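PDB 5CWQ: designed helical repeat protein from Synthetic construct, which has no known natural function but was designed de novo to fold into an all-helical repeat protein built from consecutive helices joined by short loops. Local coordinates for residues R15-A20 / Q48-V53; R52-R57 / E61-A66; E68-V73 / V104-E109. One frame throughout, in Å; residues are numbered along the deposited sequence.

Interaction 1 (R15-A20 / Q48-V53); sequences RRLQEA and QELARV
Arg16 and Glu49 form the polar side of a light contact, Leu17 and Leu50 its apolar part, with the CA atoms of the two leucines 9.6 Å apart. Along 15-20, Arg16 comes first: its aliphatic CD approaches Glu49 OE1 at 4.4 Å, while Arg16 NE stays 5.0 Å from that same oxygen. The opposite charges probably attract weakly at this distance, but they form no salt bridge. The guanidinium is instead engaged on its own helix, where NH1 makes a salt bridge to Glu12, one turn back. Leu17 follows, the buried member of the set. With its CG anti to the backbone N (chi1 175°), it sends CD2 across to Leu50 CD1, 4.2 Å away. Leu50 has CG beside its own backbone N (chi1 -68°), and the two side chains meet at about a right angle, touching through one methyl each. Lys69 of helix 60-86 packs on both leucines, so a third helix packs against the leucine pair. A turn later, Ala20 packs on Glu42 and Glu43, earlier in helix 33-57. Only 81 Å² is buried between the two segments, consistent with methyl-to-methyl packing rather than deep interlocking. Successive helices joined by a short loop and packed through such leucines form the helical hairpin on which helical repeat proteins are built.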
ATOM      1  N   ARG A  15     -17.673   5.254   7.954  1.00 55.84           N
ATOM      2  CA  ARG A  15     -18.356   6.288   7.183  1.00 61.04           C
ATOM      3  C   ARG A  15     -17.583   6.615   5.905  1.00 52.93           C
ATOM      4  O   ARG A  15     -18.169   6.765   4.833  1.00 50.29           O
ATOM      5  CB  ARG A  15     -18.544   7.546   8.037  1.00 74.23           C
ATOM      6  CG  ARG A  15     -19.044   8.765   7.277  1.00 87.44           C
ATOM      7  CD  ARG A  15     -17.925   9.777   7.071  1.00 96.85           C
ATOM      8  NE  ARG A  15     -18.327  10.884   6.206  1.00106.91           N
ATOM      9  CZ  ARG A  15     -17.565  11.939   5.935  1.00112.71           C
ATOM     10  NH1 ARG A  15     -16.352  12.045   6.463  1.00112.84           N
ATOM     11  NH2 ARG A  15     -18.018  12.896   5.136  1.00116.26           N
ATOM     12  N   ARG A  16     -16.264   6.724   6.028  1.00 49.67           N
ATOM     13  CA  ARG A  16     -15.403   6.978   4.878  1.00 48.69           C
ATOM     14  C   ARG A  16     -15.468   5.823   3.884  1.00 43.79           C
ATOM     15  O   ARG A  16     -15.499   6.037   2.671  1.00 42.03           O
ATOM     16  CB  ARG A  16     -13.959   7.202   5.333  1.00 52.69           C
ATOM     17  CG  ARG A  16     -13.645   8.641   5.718  1.00 61.43           C
ATOM     18  CD  ARG A  16     -12.388   8.725   6.569  1.00 68.41           C
ATOM     19  NE  ARG A  16     -11.688   9.997   6.403  1.00 76.54           N
ATOM     20  CZ  ARG A  16     -12.082  11.151   6.934  1.00 85.30           C
ATOM     21  NH1 ARG A  16     -13.187  11.211   7.666  1.00 90.48           N
ATOM     22  NH2 ARG A  16     -11.373  12.250   6.725  1.00 86.86           N
ATOM     23  N   LEU A  17     -15.491   4.601   4.407  1.00 42.41           N
ATOM     24  CA  LEU A  17     -15.551   3.401   3.577  1.00 42.40           C
ATOM     25  C   LEU A  17     -16.846   3.346   2.772  1.00 45.90           C
ATOM     26  O   LEU A  17     -16.834   3.023   1.584  1.00 43.53           O
ATOM     27  CB  LEU A  17     -15.420   2.149   4.447  1.00 42.66           C
ATOM     28  CG  LEU A  17     -15.582   0.793   3.754  1.00 43.38           C
ATOM     29  CD1 LEU A  17     -14.560   0.616   2.639  1.00 42.08           C
ATOM     30  CD2 LEU A  17     -15.463  -0.332   4.769  1.00 43.12           C
ATOM     31  N   GLN A  18     -17.960   3.660   3.425  1.00 53.05           N
ATOM     32  CA  GLN A  18     -19.265   3.612   2.776  1.00 59.68           C
ATOM     33  C   GLN A  18     -19.384   4.679   1.692  1.00 53.42           C
ATOM     34  O   GLN A  18     -19.929   4.424   0.619  1.00 52.12           O
ATOM     35  CB  GLN A  18     -20.381   3.784   3.808  1.00 73.72           C
ATOM     36  CG  GLN A  18     -20.563   2.584   4.729  1.00 84.10           C
ATOM     37  CD  GLN A  18     -20.965   1.322   3.987  1.00 92.57           C
ATOM     38  OE1 GLN A  18     -20.412   0.248   4.224  1.00 94.25           O
ATOM     39  NE2 GLN A  18     -21.937   1.444   3.089  1.00 97.07           N
ATOM     40  N   GLU A  19     -18.873   5.873   1.972  1.00 50.71           N
ATOM     41  CA  GLU A  19     -18.888   6.951   0.990  1.00 52.31           C
ATOM     42  C   GLU A  19     -18.002   6.603  -0.203  1.00 46.85           C
ATOM     43  O   GLU A  19     -18.338   6.910  -1.347  1.00 45.16           O
ATOM     44  CB  GLU A  19     -18.431   8.266   1.624  1.00 61.57           C
ATOM     45  CG  GLU A  19     -19.477   8.921   2.517  1.00 75.67           C
ATOM     46  CD  GLU A  19     -20.710   9.368   1.751  1.00 89.36           C
ATOM     47  OE1 GLU A  19     -20.655   9.429   0.504  1.00 93.12           O
ATOM     48  OE2 GLU A  19     -21.740   9.658   2.398  1.00 95.90           O
ATOM     49  N   ALA A  20     -16.870   5.961   0.069  1.00 45.39           N
ATOM     50  CA  ALA A  20     -15.956   5.545  -0.989  1.00 44.77           C
ATOM     51  C   ALA A  20     -16.586   4.439  -1.831  1.00 44.90           C
ATOM     52  O   ALA A  20     -16.356   4.361  -3.038  1.00 44.25           O
ATOM     53  CB  ALA A  20     -14.632   5.080  -0.398  1.00 43.02           C
ATOM     54  N   GLN A  48      -7.644   0.247   6.324  1.00 34.15           N
ATOM     55  CA  GLN A  48      -6.423   0.268   7.121  1.00 33.99           C
ATOM     56  C   GLN A  48      -6.709   0.863   8.495  1.00 34.19           C
ATOM     57  O   GLN A  48      -6.177   0.405   9.506  1.00 34.29           O
ATOM     58  CB  GLN A  48      -5.319   1.066   6.429  1.00 34.68           C
ATOM     59  CG  GLN A  48      -3.998   1.049   7.197  1.00 37.24           C
ATOM     60  CD  GLN A  48      -3.004   2.083   6.711  1.00 39.13           C
ATOM     61  OE1 GLN A  48      -3.376   3.096   6.119  1.00 41.07           O
ATOM     62  NE2 GLN A  48      -1.725   1.832   6.965  1.00 38.48           N
ATOM     63  N   GLU A  49      -7.552   1.889   8.522  1.00 35.10           N
ATOM     64  CA  GLU A  49      -7.911   2.545   9.771  1.00 38.80           C
ATOM     65  C   GLU A  49      -8.675   1.584  10.678  1.00 37.21           C
ATOM     66  O   GLU A  49      -8.416   1.513  11.876  1.00 36.18           O
ATOM     67  CB  GLU A  49      -8.741   3.801   9.499  1.00 47.03           C
ATOM     68  CG  GLU A  49      -8.855   4.736  10.689  1.00 56.98           C
ATOM     69  CD  GLU A  49      -9.617   6.010  10.365  1.00 66.38           C
ATOM     70  OE1 GLU A  49      -9.895   6.252   9.171  1.00 69.75           O
ATOM     71  OE2 GLU A  49      -9.939   6.767  11.306  1.00 69.78           O
ATOM     72  N   LEU A  50      -9.610   0.836  10.097  1.00 37.48           N
ATOM     73  CA  LEU A  50     -10.381  -0.153  10.847  1.00 37.68           C
ATOM     74  C   LEU A  50      -9.475  -1.231  11.436  1.00 37.25           C
ATOM     75  O   LEU A  50      -9.674  -1.672  12.569  1.00 39.66           O
ATOM     76  CB  LEU A  50     -11.442  -0.798   9.952  1.00 36.51           C
ATOM     77  CG  LEU A  50     -12.585   0.108   9.489  1.00 36.16           C
ATOM     78  CD1 LEU A  50     -13.377  -0.564   8.374  1.00 35.94           C
ATOM     79  CD2 LEU A  50     -13.497   0.466  10.652  1.00 37.47           C
ATOM     80  N   ALA A  51      -8.483  -1.653  10.662  1.00 34.45           N
ATOM     81  CA  ALA A  51      -7.546  -2.678  11.107  1.00 32.81           C
ATOM     82  C   ALA A  51      -6.727  -2.190  12.299  1.00 32.47           C
ATOM     83  O   ALA A  51      -6.513  -2.926  13.262  1.00 31.82           O
ATOM     84  CB  ALA A  51      -6.630  -3.087   9.965  1.00 31.20           C
ATOM     85  N   ARG A  52      -6.272  -0.943  12.228  1.00 33.73           N
ATOM     86  CA  ARG A  52      -5.461  -0.371  13.294  1.00 36.71           C
ATOM     87  C   ARG A  52      -6.280  -0.169  14.567  1.00 36.21           C
ATOM     88  O   ARG A  52      -5.758  -0.308  15.673  1.00 34.85           O
ATOM     89  CB  ARG A  52      -4.842   0.952  12.838  1.00 42.16           C
ATOM     90  CG  ARG A  52      -3.653   0.768  11.910  1.00 48.36           C
ATOM     91  CD  ARG A  52      -3.087   2.095  11.438  1.00 56.11           C
ATOM     92  NE  ARG A  52      -1.688   1.964  11.032  1.00 63.70           N
ATOM     93  CZ  ARG A  52      -0.640   2.310  11.779  1.00 71.78           C
ATOM     94  NH1 ARG A  52      -0.799   2.829  12.993  1.00 74.07           N
ATOM     95  NH2 ARG A  52       0.585   2.140  11.301  1.00 75.23           N
ATOM     96  N   VAL A  53      -7.561   0.155  14.408  1.00 37.92           N
ATOM     97  CA  VAL A  53      -8.465   0.267  15.549  1.00 40.11           C
ATOM     98  C   VAL A  53      -8.638  -1.104  16.196  1.00 41.54           C
ATOM     99  O   VAL A  53      -8.642  -1.227  17.421  1.00 42.22           O
ATOM    100  CB  VAL A  53      -9.847   0.835  15.134  1.00 40.68           C
ATOM    101  CG1 VAL A  53     -10.880   0.661  16.250  1.00 41.43           C
ATOM    102  CG2 VAL A  53      -9.726   2.301  14.763  1.00 40.93           C
TER

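Interaction 2 (R52-R57 / E61-A66); sequences RVACER and EEAERA
Arg57 reaches from the last turn of helix 33-57 to Glu62 in the first turns of helix 60-86. Its CB points toward the partner helix, and CG lies beside the backbone N (chi1 -71°), from where the chain runs extended to NE. CD is the first atom to arrive, 3.3 Å from Glu62 OE1. The guanidinium then takes the carboxylate at its edge through a single nitrogen: NH1 is 3.0 Å from Glu62 OE2 and 3.2 Å from Glu62 OE1. Both hydrogen bonds of this salt bridge are weak, the one to OE1 fairly straight and the one to OE2 more bent. The guanidinium and carboxylate planes are turned 61° apart, so the groups do not pair side by side. Over one guanidinium face sits Val53 CG1, 3.7 Å above the plane and offset toward the rim, an apolar neighbour from the preceding turn. Beside this salt bridge the helices close up on alanines. Ala54 CB presses on Ala63 N at 3.5 Å and meets Ala63 CB at 3.8 Å. The small side chains let the CA atoms of Ala54 and Ala63 come within 5.0 Å. Glu62 is also tied at its backbone N to Asn59 in the connecting loop, and Cys55, on a side turned away, forms a disulfide with Cys113 of helix 90-114. Axes 8.3 Å apart, running at 162°, make this a tight antiparallel helical hairpin, closed by alanines beside its loop.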
ATOM      1  N   ARG A  52      -6.272  -0.943  12.228  1.00 33.73           N
ATOM      2  CA  ARG A  52      -5.461  -0.371  13.294  1.00 36.71           C
ATOM      3  C   ARG A  52      -6.280  -0.169  14.567  1.00 36.21           C
ATOM      4  O   ARG A  52      -5.758  -0.308  15.673  1.00 34.85           O
ATOM      5  CB  ARG A  52      -4.842   0.952  12.838  1.00 42.16           C
ATOM      6  CG  ARG A  52      -3.653   0.768  11.910  1.00 48.36           C
ATOM      7  CD  ARG A  52      -3.087   2.095  11.438  1.00 56.11           C
ATOM      8  NE  ARG A  52      -1.688   1.964  11.032  1.00 63.70           N
ATOM      9  CZ  ARG A  52      -0.640   2.310  11.779  1.00 71.78           C
ATOM     10  NH1 ARG A  52      -0.799   2.829  12.993  1.00 74.07           N
ATOM     11  NH2 ARG A  52       0.585   2.140  11.301  1.00 75.23           N
ATOM     12  N   VAL A  53      -7.561   0.155  14.408  1.00 37.92           N
ATOM     13  CA  VAL A  53      -8.465   0.267  15.549  1.00 40.11           C
ATOM     14  C   VAL A  53      -8.638  -1.104  16.196  1.00 41.54           C
ATOM     15  O   VAL A  53      -8.642  -1.227  17.421  1.00 42.22           O
ATOM     16  CB  VAL A  53      -9.847   0.835  15.134  1.00 40.68           C
ATOM     17  CG1 VAL A  53     -10.880   0.661  16.250  1.00 41.43           C
ATOM     18  CG2 VAL A  53      -9.726   2.301  14.763  1.00 40.93           C
ATOM     19  N   ALA A  54      -8.786  -2.132  15.365  1.00 41.92           N
ATOM     20  CA  ALA A  54      -8.917  -3.498  15.855  1.00 42.98           C
ATOM     21  C   ALA A  54      -7.657  -3.915  16.614  1.00 41.51           C
ATOM     22  O   ALA A  54      -7.741  -4.533  17.677  1.00 43.45           O
ATOM     23  CB  ALA A  54      -9.185  -4.454  14.703  1.00 42.88           C
ATOM     24  N   CYS A  55      -6.498  -3.567  16.060  1.00 37.55           N
ATOM     25  CA  CYS A  55      -5.213  -3.856  16.691  1.00 35.35           C
ATOM     26  C   CYS A  55      -5.102  -3.224  18.077  1.00 38.31           C
ATOM     27  O   CYS A  55      -4.580  -3.837  19.005  1.00 39.64           O
ATOM     28  CB  CYS A  55      -4.059  -3.356  15.813  1.00 31.44           C
ATOM     29  SG  CYS A  55      -3.787  -4.300  14.294  1.00 43.87           S
ATOM     30  N   GLU A  56      -5.589  -1.995  18.214  1.00 40.29           N
ATOM     31  CA  GLU A  56      -5.478  -1.272  19.477  1.00 44.01           C
ATOM     32  C   GLU A  56      -6.466  -1.809  20.510  1.00 43.92           C
ATOM     33  O   GLU A  56      -6.205  -1.763  21.712  1.00 44.90           O
ATOM     34  CB  GLU A  56      -5.707   0.225  19.260  1.00 50.00           C
ATOM     35  CG  GLU A  56      -5.517   1.062  20.521  1.00 58.77           C
ATOM     36  CD  GLU A  56      -5.483   2.556  20.248  1.00 65.99           C
ATOM     37  OE1 GLU A  56      -5.048   2.958  19.148  1.00 67.57           O
ATOM     38  OE2 GLU A  56      -5.894   3.332  21.136  1.00 69.75           O
ATOM     39  N   ARG A  57      -7.597  -2.321  20.034  1.00 43.40           N
ATOM     40  CA  ARG A  57      -8.618  -2.884  20.912  1.00 45.72           C
ATOM     41  C   ARG A  57      -8.326  -4.340  21.257  1.00 48.50           C
ATOM     42  O   ARG A  57      -8.804  -4.855  22.267  1.00 50.24           O
ATOM     43  CB  ARG A  57      -9.998  -2.778  20.263  1.00 45.62           C
ATOM     44  CG  ARG A  57     -10.543  -1.364  20.188  1.00 46.71           C
ATOM     45  CD  ARG A  57     -11.884  -1.329  19.473  1.00 49.23           C
ATOM     46  NE  ARG A  57     -12.539  -0.029  19.590  1.00 52.54           N
ATOM     47  CZ  ARG A  57     -13.652   0.311  18.945  1.00 55.39           C
ATOM     48  NH1 ARG A  57     -14.242  -0.551  18.127  1.00 55.25           N
ATOM     49  NH2 ARG A  57     -14.175   1.517  19.117  1.00 57.62           N
ATOM     50  N   GLU A  61     -12.388 -10.181  16.253  1.00 61.70           N
ATOM     51  CA  GLU A  61     -13.572 -10.168  15.402  1.00 63.17           C
ATOM     52  C   GLU A  61     -13.585  -8.929  14.515  1.00 51.74           C
ATOM     53  O   GLU A  61     -13.835  -9.021  13.312  1.00 46.28           O
ATOM     54  CB  GLU A  61     -14.843 -10.225  16.248  1.00 78.28           C
ATOM     55  CG  GLU A  61     -14.942 -11.463  17.115  1.00 93.36           C
ATOM     56  CD  GLU A  61     -16.172 -11.453  17.997  1.00107.07           C
ATOM     57  OE1 GLU A  61     -17.136 -10.732  17.666  1.00111.75           O
ATOM     58  OE2 GLU A  61     -16.173 -12.164  19.023  1.00112.30           O
ATOM     59  N   GLU A  62     -13.319  -7.771  15.113  1.00 49.07           N
ATOM     60  CA  GLU A  62     -13.202  -6.535  14.350  1.00 48.15           C
ATOM     61  C   GLU A  62     -12.039  -6.634  13.373  1.00 43.00           C
ATOM     62  O   GLU A  62     -12.092  -6.092  12.270  1.00 41.98           O
ATOM     63  CB  GLU A  62     -13.003  -5.338  15.279  1.00 52.77           C
ATOM     64  CG  GLU A  62     -14.199  -5.026  16.157  1.00 59.72           C
ATOM     65  CD  GLU A  62     -13.947  -3.843  17.073  1.00 64.29           C
ATOM     66  OE1 GLU A  62     -12.873  -3.218  16.954  1.00 64.10           O
ATOM     67  OE2 GLU A  62     -14.822  -3.537  17.910  1.00 67.80           O
ATOM     68  N   ALA A  63     -10.989  -7.331  13.791  1.00 40.88           N
ATOM     69  CA  ALA A  63      -9.793  -7.485  12.975  1.00 39.96           C
ATOM     70  C   ALA A  63     -10.079  -8.346  11.748  1.00 42.04           C
ATOM     71  O   ALA A  63      -9.662  -8.016  10.637  1.00 39.73           O
ATOM     72  CB  ALA A  63      -8.668  -8.088  13.802  1.00 39.54           C
ATOM     73  N   GLU A  64     -10.795  -9.446  11.952  1.00 47.52           N
ATOM     74  CA  GLU A  64     -11.142 -10.342  10.855  1.00 52.71           C
ATOM     75  C   GLU A  64     -12.101  -9.652   9.890  1.00 48.82           C
ATOM     76  O   GLU A  64     -12.010  -9.835   8.677  1.00 48.07           O
ATOM     77  CB  GLU A  64     -11.761 -11.636  11.387  1.00 62.78           C
ATOM     78  CG  GLU A  64     -11.944 -12.719  10.332  1.00 71.33           C
ATOM     79  CD  GLU A  64     -10.627 -13.217   9.758  1.00 77.21           C
ATOM     80  OE1 GLU A  64      -9.562 -12.918  10.343  1.00 78.78           O
ATOM     81  OE2 GLU A  64     -10.655 -13.910   8.718  1.00 79.72           O
ATOM     82  N   ARG A  65     -13.020  -8.863  10.438  1.00 46.90           N
ATOM     83  CA  ARG A  65     -13.924  -8.058   9.624  1.00 46.72           C
ATOM     84  C   ARG A  65     -13.138  -7.115   8.721  1.00 41.66           C
ATOM     85  O   ARG A  65     -13.457  -6.965   7.541  1.00 40.87           O
ATOM     86  CB  ARG A  65     -14.876  -7.256  10.509  1.00 53.60           C
ATOM     87  CG  ARG A  65     -16.254  -7.875  10.675  1.00 64.70           C
ATOM     88  CD  ARG A  65     -17.117  -7.029  11.598  1.00 77.05           C
ATOM     89  NE  ARG A  65     -16.804  -7.264  13.006  1.00 89.84           N
ATOM     90  CZ  ARG A  65     -17.046  -6.401  13.989  1.00100.92           C
ATOM     91  NH1 ARG A  65     -17.600  -5.223  13.731  1.00104.89           N
ATOM     92  NH2 ARG A  65     -16.726  -6.714  15.237  1.00104.91           N
ATOM     93  N   ALA A  66     -12.112  -6.483   9.282  1.00 38.65           N
ATOM     94  CA  ALA A  66     -11.268  -5.566   8.526  1.00 36.18           C
ATOM     95  C   ALA A  66     -10.545  -6.304   7.403  1.00 35.13           C
ATOM     96  O   ALA A  66     -10.409  -5.786   6.293  1.00 33.52           O
ATOM     97  CB  ALA A  66     -10.261  -4.881   9.449  1.00 35.13           C
TER

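Interaction 3 (E68-V73 / V104-E109); sequences EKAQRV and VLALAE
Ala70 and Leu107 meet in the dense half of this contact, where the CA atoms of the two residues are 6.4 Å apart. Leu107 keeps CG beside its backbone N (chi1 -70°), which brings the isobutyl branch down on Ala70: CD2 is 3.7 Å from Ala70 CB, and CG lies 3.9 Å from that same methyl. Ala70 CB also touches Ala106 CB at 4.1 Å, roughly at a right angle to its contact with the leucine, so one methyl meets two residues of helix 90-114. Both alanines are buried. The other half is looser and partly exposed. There Gln71 starts with CG anti to its own N and then bends at chi2 (62°), a shape that carries OE1 to within 3.8 Å of Leu107 CD1. This is plain contact between an amide oxygen and a methyl, and the NE2 end of the amide is engaged along its own helix, where it donates to Glu75. Lys126 of helix 117-144 rests on both Gln71 and Leu107, so this margin is roofed by a long side chain. Putting an alanine in place of Leu107 removes the branch that packs on Ala70, which would probably open a gap beside that methyl and leave the Gln71 amide with less to rest against. The segments run nearly antiparallel, their axes 8.8 Å apart. Helix 33-57 also packs on helix 60-86 here, with Val47 against Ala70, while helix 90-114 turns Val104 and Ala108 toward helix 147-171.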
ATOM      1  N   GLU A  68     -11.536  -9.107   5.929  1.00 40.06           N
ATOM      2  CA  GLU A  68     -12.552  -9.449   4.941  1.00 42.25           C
ATOM      3  C   GLU A  68     -12.809  -8.262   4.023  1.00 38.59           C
ATOM      4  O   GLU A  68     -12.951  -8.420   2.810  1.00 38.27           O
ATOM      5  CB  GLU A  68     -13.850  -9.878   5.631  1.00 49.20           C
ATOM      6  CG  GLU A  68     -13.758 -11.220   6.349  1.00 56.30           C
ATOM      7  CD  GLU A  68     -14.919 -11.466   7.300  1.00 63.64           C
ATOM      8  OE1 GLU A  68     -15.897 -10.689   7.269  1.00 66.52           O
ATOM      9  OE2 GLU A  68     -14.849 -12.439   8.081  1.00 66.25           O
ATOM     10  N   LYS A  69     -12.857  -7.071   4.610  1.00 36.51           N
ATOM     11  CA  LYS A  69     -13.089  -5.857   3.841  1.00 36.17           C
ATOM     12  C   LYS A  69     -11.871  -5.509   2.988  1.00 35.32           C
ATOM     13  O   LYS A  69     -12.014  -5.018   1.868  1.00 35.33           O
ATOM     14  CB  LYS A  69     -13.442  -4.698   4.773  1.00 37.47           C
ATOM     15  CG  LYS A  69     -14.821  -4.835   5.402  1.00 42.33           C
ATOM     16  CD  LYS A  69     -15.144  -3.676   6.326  1.00 46.79           C
ATOM     17  CE  LYS A  69     -16.531  -3.834   6.933  1.00 52.50           C
ATOM     18  NZ  LYS A  69     -16.915  -2.674   7.784  1.00 55.02           N
ATOM     19  N   ALA A  70     -10.679  -5.772   3.517  1.00 35.00           N
ATOM     20  CA  ALA A  70      -9.442  -5.537   2.777  1.00 34.39           C
ATOM     21  C   ALA A  70      -9.351  -6.466   1.573  1.00 35.09           C
ATOM     22  O   ALA A  70      -8.916  -6.062   0.494  1.00 35.71           O
ATOM     23  CB  ALA A  70      -8.228  -5.730   3.684  1.00 33.86           C
ATOM     24  N   GLN A  71      -9.758  -7.716   1.771  1.00 35.34           N
ATOM     25  CA  GLN A  71      -9.728  -8.711   0.707  1.00 35.93           C
ATOM     26  C   GLN A  71     -10.658  -8.301  -0.427  1.00 35.99           C
ATOM     27  O   GLN A  71     -10.368  -8.545  -1.599  1.00 33.34           O
ATOM     28  CB  GLN A  71     -10.128 -10.088   1.247  1.00 38.31           C
ATOM     29  CG  GLN A  71     -10.110 -11.199   0.208  1.00 40.58           C
ATOM     30  CD  GLN A  71      -8.726 -11.435  -0.369  1.00 41.89           C
ATOM     31  OE1 GLN A  71      -7.716 -11.152   0.277  1.00 42.91           O
ATOM     32  NE2 GLN A  71      -8.675 -11.954  -1.590  1.00 41.96           N
ATOM     33  N   ARG A  72     -11.773  -7.677  -0.064  1.00 39.12           N
ATOM     34  CA  ARG A  72     -12.766  -7.239  -1.036  1.00 42.53           C
ATOM     35  C   ARG A  72     -12.219  -6.103  -1.899  1.00 37.06           C
ATOM     36  O   ARG A  72     -12.346  -6.132  -3.122  1.00 35.45           O
ATOM     37  CB  ARG A  72     -14.049  -6.802  -0.323  1.00 52.01           C
ATOM     38  CG  ARG A  72     -15.149  -6.322  -1.256  1.00 62.19           C
ATOM     39  CD  ARG A  72     -16.433  -6.033  -0.497  1.00 73.09           C
ATOM     40  NE  ARG A  72     -17.432  -5.379  -1.338  1.00 82.32           N
ATOM     41  CZ  ARG A  72     -18.649  -5.036  -0.926  1.00 90.29           C
ATOM     42  NH1 ARG A  72     -19.028  -5.283   0.321  1.00 93.47           N
ATOM     43  NH2 ARG A  72     -19.490  -4.443  -1.764  1.00 92.94           N
ATOM     44  N   VAL A  73     -11.606  -5.112  -1.258  1.00 34.62           N
ATOM     45  CA  VAL A  73     -10.988  -3.997  -1.974  1.00 32.08           C
ATOM     46  C   VAL A  73      -9.895  -4.520  -2.898  1.00 29.79           C
ATOM     47  O   VAL A  73      -9.764  -4.073  -4.037  1.00 28.89           O
ATOM     48  CB  VAL A  73     -10.389  -2.958  -0.999  1.00 31.57           C
ATOM     49  CG1 VAL A  73      -9.630  -1.869  -1.751  1.00 30.71           C
ATOM     50  CG2 VAL A  73     -11.481  -2.339  -0.152  1.00 32.95           C
ATOM     51  N   VAL A 104      -3.236  -4.901   0.933  1.00 28.88           N
ATOM     52  CA  VAL A 104      -2.319  -5.943   1.391  1.00 29.21           C
ATOM     53  C   VAL A 104      -1.682  -5.548   2.719  1.00 29.21           C
ATOM     54  O   VAL A 104      -1.484  -6.391   3.594  1.00 31.94           O
ATOM     55  CB  VAL A 104      -1.204  -6.223   0.348  1.00 29.22           C
ATOM     56  CG1 VAL A 104      -0.104  -7.103   0.934  1.00 29.41           C
ATOM     57  CG2 VAL A 104      -1.783  -6.881  -0.891  1.00 29.72           C
ATOM     58  N   LEU A 105      -1.353  -4.269   2.864  1.00 26.86           N
ATOM     59  CA  LEU A 105      -0.761  -3.778   4.098  1.00 26.88           C
ATOM     60  C   LEU A 105      -1.753  -3.961   5.242  1.00 27.20           C
ATOM     61  O   LEU A 105      -1.377  -4.347   6.349  1.00 26.37           O
ATOM     62  CB  LEU A 105      -0.355  -2.310   3.964  1.00 27.82           C
ATOM     63  CG  LEU A 105       0.274  -1.670   5.207  1.00 28.92           C
ATOM     64  CD1 LEU A 105       1.561  -2.378   5.600  1.00 28.62           C
ATOM     65  CD2 LEU A 105       0.538  -0.196   4.966  1.00 29.86           C
ATOM     66  N   ALA A 106      -3.023  -3.689   4.960  1.00 28.41           N
ATOM     67  CA  ALA A 106      -4.078  -3.886   5.943  1.00 29.75           C
ATOM     68  C   ALA A 106      -4.172  -5.361   6.324  1.00 29.08           C
ATOM     69  O   ALA A 106      -4.320  -5.693   7.499  1.00 29.40           O
ATOM     70  CB  ALA A 106      -5.410  -3.383   5.406  1.00 30.97           C
ATOM     71  N   LEU A 107      -4.069  -6.244   5.331  1.00 28.18           N
ATOM     72  CA  LEU A 107      -4.105  -7.682   5.584  1.00 29.78           C
ATOM     73  C   LEU A 107      -2.930  -8.114   6.458  1.00 30.54           C
ATOM     74  O   LEU A 107      -3.072  -8.982   7.318  1.00 31.75           O
ATOM     75  CB  LEU A 107      -4.090  -8.469   4.271  1.00 30.17           C
ATOM     76  CG  LEU A 107      -5.345  -8.392   3.398  1.00 30.23           C
ATOM     77  CD1 LEU A 107      -5.087  -9.049   2.050  1.00 30.80           C
ATOM     78  CD2 LEU A 107      -6.531  -9.044   4.085  1.00 31.25           C
ATOM     79  N   ALA A 108      -1.770  -7.511   6.226  1.00 30.40           N
ATOM     80  CA  ALA A 108      -0.578  -7.818   7.004  1.00 30.90           C
ATOM     81  C   ALA A 108      -0.756  -7.395   8.461  1.00 30.32           C
ATOM     82  O   ALA A 108      -0.450  -8.157   9.378  1.00 29.69           O
ATOM     83  CB  ALA A 108       0.635  -7.135   6.397  1.00 30.72           C
ATOM     84  N   GLU A 109      -1.258  -6.177   8.659  1.00 30.66           N
ATOM     85  CA  GLU A 109      -1.513  -5.642   9.992  1.00 32.57           C
ATOM     86  C   GLU A 109      -2.456  -6.542  10.788  1.00 33.44           C
ATOM     87  O   GLU A 109      -2.207  -6.833  11.958  1.00 34.07           O
ATOM     88  CB  GLU A 109      -2.099  -4.227   9.894  1.00 34.56           C
ATOM     89  CG  GLU A 109      -1.120  -3.180   9.350  1.00 36.14           C
ATOM     90  CD  GLU A 109      -1.801  -1.897   8.892  1.00 37.92           C
ATOM     91  OE1 GLU A 109      -3.019  -1.923   8.615  1.00 39.25           O
ATOM     92  OE2 GLU A 109      -1.112  -0.858   8.805  1.00 37.76           O
TER

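Overall arrangement
From the N terminus, interaction 1 closes the first long excursion of the chain, nearly all helix, folding helix 33-57 back on helix 5-30. Interaction 2 starts where that one ends and closes the two-residue connection between helix 33-57 and helix 60-86. Interaction 3 then closes the next long excursion, again nearly all helix, bringing helix 90-114 against helix 60-86. Interactions 1 and 2 overlap at Arg52 and Val53, interaction 3 follows both, none nests inside another, and their centres are about 11 Å from one another. Side chains bind them together: Lys69 packs on Leu17, Ala66 on Ala51, and Gln48 makes a weak bond to Glu109. The Cys55–Cys113 disulfide further ties helix 33-57 to helix 90-114.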